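Local coordinates for protein Avidin/streptavidin (Shewanella denitrificans, PDB 3SZH) that binds biotin with high affinity as a member of the avidin family, here in its ligand-free state, at residues 49-53 against 64-68; 91-97 against 113-119. One frame throughout, in Å; residues are numbered along the deposited sequence.

Contact 1 (49-53 against 64-68); sequences PYPVN and STKWL
Y50 offers one face of its ring to the edge of W67, while L68 N meets the ring at its edge. Y50 CB comes first, 3.3 Å from the hydroxyl oxygen OG1 of T65. With CG anti to the carbonyl carbon (chi1 -71°), the ring then reaches over to the corner at W67. CG and CD1 lie against CE3 and CZ3 of the indole, Y50 CD1 being 3.8 Å from W67 CZ3. This pair is edge-to-face, the edge of W67 directed at the face of Y50 with the planes 62° apart. Elsewhere on the ring CD2 approaches K66 O, and Y50 CE2 comes within 3.4 Å of L68 N. OH continues past the contact to E72 O. With an alanine here, the W67 edge would probably lose the ring face it rests on, and E72 O its hydroxyl partner.

The two segments belong to the antiparallel hairpin of strands 50-57 and 60-66 in the avidin beta-barrel. N53 and S64 form a hydrogen-bonded pair, N53 N to S64 O at 3.1 Å and S64 N to N53 O at 2.9 Å. Farther along, where the strands diverge, side chain and solvent bridge the gap. OG1 of T65, anti to its own backbone nitrogen (chi1 -164°), donates to P51 O at 2.7 Å from above the carbonyl plane. Water 1 donates to both P51 O and K66 O. W67, centre of an inverse gamma turn, anchors NE1 on T78, while W55 of the second subunit packs against P51, N53 and K66.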
loop_
_atom_site.group_PDB
_atom_site.type_symbol
_atom_site.label_atom_id
_atom_site.label_comp_id
_atom_site.label_asym_id
_atom_site.label_seq_id
_atom_site.Cartn_x
_atom_site.Cartn_y
_atom_site.Cartn_z
ATOM N N PRO B 49 6.642 5.401 -16.775
ATOM C CA PRO B 49 5.721 4.573 -16.002
ATOM C C PRO B 49 6.392 3.833 -14.865
ATOM O O PRO B 49 7.483 3.248 -15.031
ATOM C CB PRO B 49 5.178 3.590 -17.034
ATOM C CG PRO B 49 6.278 3.478 -18.072
ATOM C CD PRO B 49 6.982 4.800 -18.087
ATOM N N TYR B 50 5.715 3.864 -13.708
ATOM C CA TYR B 50 6.153 3.117 -12.517
ATOM C C TYR B 50 5.122 2.055 -12.194
ATOM O O TYR B 50 3.932 2.350 -12.125
ATOM C CB TYR B 50 6.395 4.042 -11.304
ATOM C CG TYR B 50 7.623 4.885 -11.501
ATOM C CD1 TYR B 50 7.599 6.090 -12.200
ATOM C CD2 TYR B 50 8.853 4.440 -11.027
ATOM C CE1 TYR B 50 8.771 6.821 -12.421
ATOM C CE2 TYR B 50 10.018 5.158 -11.257
ATOM C CZ TYR B 50 9.985 6.338 -11.956
ATOM O OH TYR B 50 11.115 7.068 -12.220
ATOM N N PRO B 51 5.533 0.788 -12.062
ATOM C CA PRO B 51 4.567 -0.259 -11.715
ATOM C C PRO B 51 3.839 -0.040 -10.382
ATOM O O PRO B 51 4.438 0.443 -9.415
ATOM C CB PRO B 51 5.414 -1.537 -11.682
ATOM C CG PRO B 51 6.533 -1.243 -12.640
ATOM C CD PRO B 51 6.854 0.209 -12.386
ATOM N N VAL B 52 2.582 -0.461 -10.352
ATOM C CA VAL B 52 1.710 -0.332 -9.201
ATOM C C VAL B 52 1.107 -1.684 -8.852
ATOM O O VAL B 52 0.730 -2.458 -9.752
ATOM C CB VAL B 52 0.552 0.647 -9.546
ATOM C CG1 VAL B 52 -0.470 0.748 -8.413
ATOM C CG2 VAL B 52 1.094 2.029 -9.915
ATOM N N ASN B 53 0.994 -1.952 -7.560
ATOM C CA ASN B 53 0.163 -3.054 -7.097
ATOM C C ASN B 53 -0.797 -2.533 -6.019
ATOM O O ASN B 53 -0.732 -1.369 -5.643
ATOM C CB ASN B 53 1.004 -4.272 -6.633
ATOM C CG ASN B 53 1.966 -3.940 -5.525
ATOM O OD1 ASN B 53 1.755 -2.998 -4.751
ATOM N ND2 ASN B 53 3.042 -4.727 -5.412
ATOM N N SER B 64 0.129 1.080 -4.440
ATOM C CA SER B 64 1.474 1.501 -4.041
ATOM C C SER B 64 2.431 1.333 -5.205
ATOM O O SER B 64 2.297 0.417 -6.045
ATOM C CB SER B 64 1.902 0.704 -2.804
ATOM O OG SER B 64 3.244 0.901 -2.390
ATOM N N THR B 65 3.404 2.249 -5.255
ATOM C CA THR B 65 4.424 2.238 -6.291
ATOM C C THR B 65 5.793 2.413 -5.666
ATOM O O THR B 65 5.984 3.245 -4.763
ATOM C CB THR B 65 4.155 3.298 -7.380
ATOM O OG1 THR B 65 4.946 2.997 -8.536
ATOM C CG2 THR B 65 4.467 4.705 -6.934
ATOM N N LYS B 66 6.748 1.628 -6.159
ATOM C CA LYS B 66 8.159 1.807 -5.857
ATOM C C LYS B 66 8.764 2.727 -6.909
ATOM O O LYS B 66 8.634 2.481 -8.110
ATOM C CB LYS B 66 8.854 0.439 -5.837
ATOM C CG LYS B 66 10.376 0.499 -5.750
ATOM C CD LYS B 66 10.984 -0.904 -5.595
ATOM C CE LYS B 66 12.482 -0.853 -5.740
ATOM N NZ LYS B 66 13.102 -2.170 -5.391
ATOM N N TRP B 67 9.445 3.784 -6.472
ATOM C CA TRP B 67 9.988 4.765 -7.409
ATOM C C TRP B 67 11.323 4.324 -7.983
ATOM O O TRP B 67 12.372 4.958 -7.770
ATOM C CB TRP B 67 10.089 6.148 -6.758
ATOM C CG TRP B 67 8.759 6.699 -6.339
ATOM C CD1 TRP B 67 8.257 6.778 -5.058
ATOM C CD2 TRP B 67 7.742 7.198 -7.198
ATOM N NE1 TRP B 67 6.982 7.316 -5.080
ATOM C CE2 TRP B 67 6.654 7.599 -6.379
ATOM C CE3 TRP B 67 7.657 7.385 -8.584
ATOM C CZ2 TRP B 67 5.488 8.160 -6.907
ATOM C CZ3 TRP B 67 6.501 7.925 -9.102
ATOM C CH2 TRP B 67 5.438 8.309 -8.270
ATOM N N LEU B 68 11.290 3.226 -8.724
ATOM C CA LEU B 68 12.446 2.747 -9.462
ATOM C C LEU B 68 11.899 2.129 -10.732
ATOM O O LEU B 68 11.008 1.291 -10.691
ATOM C CB LEU B 68 13.233 1.710 -8.646
ATOM C CG LEU B 68 14.509 1.144 -9.280
ATOM C CD1 LEU B 68 15.458 2.259 -9.562
ATOM C CD2 LEU B 68 15.132 0.071 -8.389
HETATM O O HOH W 1 7.157 0.267 -8.856
#

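Contact 2 (91-97 against 113-119); sequences GKISTLW and GQDVFSQ
W97 lies flat over the backbone of G113, with the nitrogen of this glycine 3.4 Å above the indole plane and its CA making a CH-pi contact with the five-membered ring. The indole gets there because CG sits between the backbone N and the carbonyl carbon (chi1 55°). Its NE1 edge faces D115, whose carboxylate is turned 51° from the ring plane; the bond from W97 NE1 to D115 OD1, at 3.1 Å, is weak and bent, and OD1 also accepts from Q16. On the same face T95 OG1 donates to D115 O at 2.8 Å, so that this carbonyl is held by both the hydroxyl and the amide N of T95, while the edge of the F117 ring meets I93 O and T95 OG1.

The other face carries K92, S94, L96 and Q114. Q114 bends back so that NE2 makes weak bonds to T95 O and S94 OG.

The strands form a regular antiparallel ladder, and 111-119 closes the barrel against 11-14 through an S118 to V14 backbone bond. W80 of strand 73-85 meets the W97 and F117 rings, W13 of strand 11-14 touches I93 and F117, and strand 73-85 pairs with 92-101 on its other side.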
loop_
_atom_site.group_PDB
_atom_site.type_symbol
_atom_site.label_atom_id
_atom_site.label_comp_id
_atom_site.label_asym_id
_atom_site.label_seq_id
_atom_site.Cartn_x
_atom_site.Cartn_y
_atom_site.Cartn_z
ATOM N N GLY B 91 -16.549 10.474 -11.543
ATOM C CA GLY B 91 -15.918 9.511 -10.634
ATOM C C GLY B 91 -14.602 10.057 -10.125
ATOM O O GLY B 91 -13.847 10.683 -10.872
ATOM N N LYS B 92 -14.358 9.849 -8.836
ATOM C CA LYS B 92 -13.135 10.296 -8.197
ATOM C C LYS B 92 -12.671 9.236 -7.225
ATOM O O LYS B 92 -13.463 8.421 -6.757
ATOM C CB LYS B 92 -13.350 11.603 -7.429
ATOM C CG LYS B 92 -13.711 12.810 -8.310
ATOM C CD LYS B 92 -13.731 14.108 -7.516
ATOM C CE LYS B 92 -14.282 15.245 -8.360
ATOM N NZ LYS B 92 -13.285 15.787 -9.325
ATOM N N ILE B 93 -11.375 9.232 -6.946
ATOM C CA ILE B 93 -10.818 8.441 -5.857
ATOM C C ILE B 93 -10.144 9.414 -4.897
ATOM O O ILE B 93 -9.211 10.120 -5.271
ATOM C CB ILE B 93 -9.780 7.395 -6.349
ATOM C CG1 ILE B 93 -10.361 6.488 -7.448
ATOM C CG2 ILE B 93 -9.299 6.536 -5.175
ATOM C CD1 ILE B 93 -9.324 5.554 -8.096
ATOM N N SER B 94 -10.668 9.475 -3.678
ATOM C CA SER B 94 -10.119 10.348 -2.663
ATOM C C SER B 94 -9.171 9.522 -1.812
ATOM O O SER B 94 -9.571 8.478 -1.289
ATOM C CB SER B 94 -11.257 10.918 -1.829
ATOM O OG SER B 94 -10.736 11.757 -0.839
ATOM N N THR B 95 -7.939 10.009 -1.652
ATOM C CA THR B 95 -6.876 9.227 -1.025
ATOM C C THR B 95 -6.087 10.013 0.005
ATOM O O THR B 95 -5.980 11.241 -0.051
ATOM C CB THR B 95 -5.846 8.671 -2.054
ATOM O OG1 THR B 95 -5.037 9.735 -2.549
ATOM C CG2 THR B 95 -6.510 7.945 -3.207
ATOM N N LEU B 96 -5.448 9.259 0.896
ATOM C CA LEU B 96 -4.377 9.738 1.745
ATOM C C LEU B 96 -3.163 8.873 1.428
ATOM O O LEU B 96 -3.283 7.643 1.373
ATOM C CB LEU B 96 -4.741 9.574 3.215
ATOM C CG LEU B 96 -5.974 10.341 3.677
ATOM C CD1 LEU B 96 -6.235 10.064 5.156
ATOM C CD2 LEU B 96 -5.837 11.842 3.410
ATOM N N TRP B 97 -2.009 9.501 1.229
ATOM C CA TRP B 97 -0.799 8.760 0.894
ATOM C C TRP B 97 0.277 8.941 1.944
ATOM O O TRP B 97 0.286 9.904 2.725
ATOM C CB TRP B 97 -0.274 9.151 -0.493
ATOM C CG TRP B 97 -0.028 10.617 -0.717
ATOM C CD1 TRP B 97 -0.862 11.498 -1.342
ATOM C CD2 TRP B 97 1.140 11.377 -0.334
ATOM N NE1 TRP B 97 -0.292 12.751 -1.388
ATOM C CE2 TRP B 97 0.937 12.705 -0.785
ATOM C CE3 TRP B 97 2.349 11.057 0.305
ATOM C CZ2 TRP B 97 1.876 13.720 -0.586
ATOM C CZ3 TRP B 97 3.279 12.064 0.498
ATOM C CH2 TRP B 97 3.028 13.388 0.067
ATOM N N GLY B 113 0.289 13.034 2.713
ATOM C CA GLY B 113 -0.544 14.037 2.082
ATOM C C GLY B 113 -1.834 13.470 1.547
ATOM O O GLY B 113 -2.166 12.301 1.784
ATOM N N GLN B 114 -2.572 14.327 0.849
ATOM C CA GLN B 114 -3.872 13.957 0.280
ATOM C C GLN B 114 -3.842 14.161 -1.213
ATOM O O GLN B 114 -3.416 15.202 -1.685
ATOM C CB GLN B 114 -5.075 14.751 0.866
ATOM C CG GLN B 114 -6.352 14.653 -0.058
ATOM C CD GLN B 114 -7.692 14.172 0.589
ATOM O OE1 GLN B 114 -8.303 14.906 1.394
ATOM N NE2 GLN B 114 -8.201 12.979 0.147
ATOM N N ASP B 115 -4.302 13.157 -1.959
ATOM C CA ASP B 115 -4.503 13.288 -3.419
ATOM C C ASP B 115 -5.941 12.964 -3.742
ATOM O O ASP B 115 -6.502 11.992 -3.207
ATOM C CB ASP B 115 -3.649 12.276 -4.201
ATOM C CG ASP B 115 -2.190 12.647 -4.331
ATOM O OD1 ASP B 115 -1.761 13.750 -3.925
ATOM O OD2 ASP B 115 -1.462 11.780 -4.849
ATOM N N VAL B 116 -6.554 13.759 -4.623
ATOM C CA VAL B 116 -7.863 13.414 -5.167
ATOM C C VAL B 116 -7.678 13.177 -6.647
ATOM O O VAL B 116 -7.173 14.037 -7.361
ATOM C CB VAL B 116 -8.922 14.499 -4.900
ATOM C CG1 VAL B 116 -10.209 14.106 -5.583
ATOM C CG2 VAL B 116 -9.129 14.663 -3.379
ATOM N N PHE B 117 -8.004 11.960 -7.080
ATOM C CA PHE B 117 -7.871 11.558 -8.474
ATOM C C PHE B 117 -9.253 11.659 -9.108
ATOM O O PHE B 117 -10.265 11.285 -8.502
ATOM C CB PHE B 117 -7.344 10.114 -8.575
ATOM C CG PHE B 117 -5.937 9.925 -8.118
ATOM C CD1 PHE B 117 -5.642 9.780 -6.762
ATOM C CD2 PHE B 117 -4.908 9.866 -9.046
ATOM C CE1 PHE B 117 -4.330 9.586 -6.349
ATOM C CE2 PHE B 117 -3.586 9.662 -8.640
ATOM C CZ PHE B 117 -3.296 9.521 -7.294
ATOM N N SER B 118 -9.299 12.227 -10.297
ATOM C CA SER B 118 -10.527 12.387 -11.065
ATOM C C SER B 118 -10.441 11.529 -12.315
ATOM O O SER B 118 -9.353 11.320 -12.845
ATOM C CB SER B 118 -10.695 13.857 -11.465
ATOM O OG SER B 118 -10.830 14.694 -10.326
ATOM N N GLN B 119 -11.564 11.044 -12.806
ATOM C CA GLN B 119 -11.568 10.312 -14.053
ATOM C C GLN B 119 -10.876 11.100 -15.160
ATOM O O GLN B 119 -10.984 12.338 -15.212
ATOM C CB GLN B 119 -12.981 9.972 -14.455
ATOM C CG GLN B 119 -13.908 11.149 -14.668
ATOM C CD GLN B 119 -15.259 10.688 -15.094
ATOM O OE1 GLN B 119 -16.030 10.180 -14.273
ATOM N NE2 GLN B 119 -15.560 10.835 -16.381
HETATM O O HOH W 2 -0.574 15.871 -1.943
#

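Contact 1 closes before contact 2 opens along the chain, and each joins two consecutive strands of the same antiparallel barrel: 50-57 with 60-66, then 92-101 with 111-119. Their centres are about 17 Å apart on opposite sides of the chain's centre, and their nearest atoms, about 8 Å apart, do not touch. Strand 73-85 lies between the two hairpins in the strand order and pairs with 60-66 and 92-101; its W80 touches T65 of contact 1 and meets rings of contact 2. Both contacts also reach the second subunit, so the walls of the barrel that probably encloses the biotin site are tied into the dimer from two places.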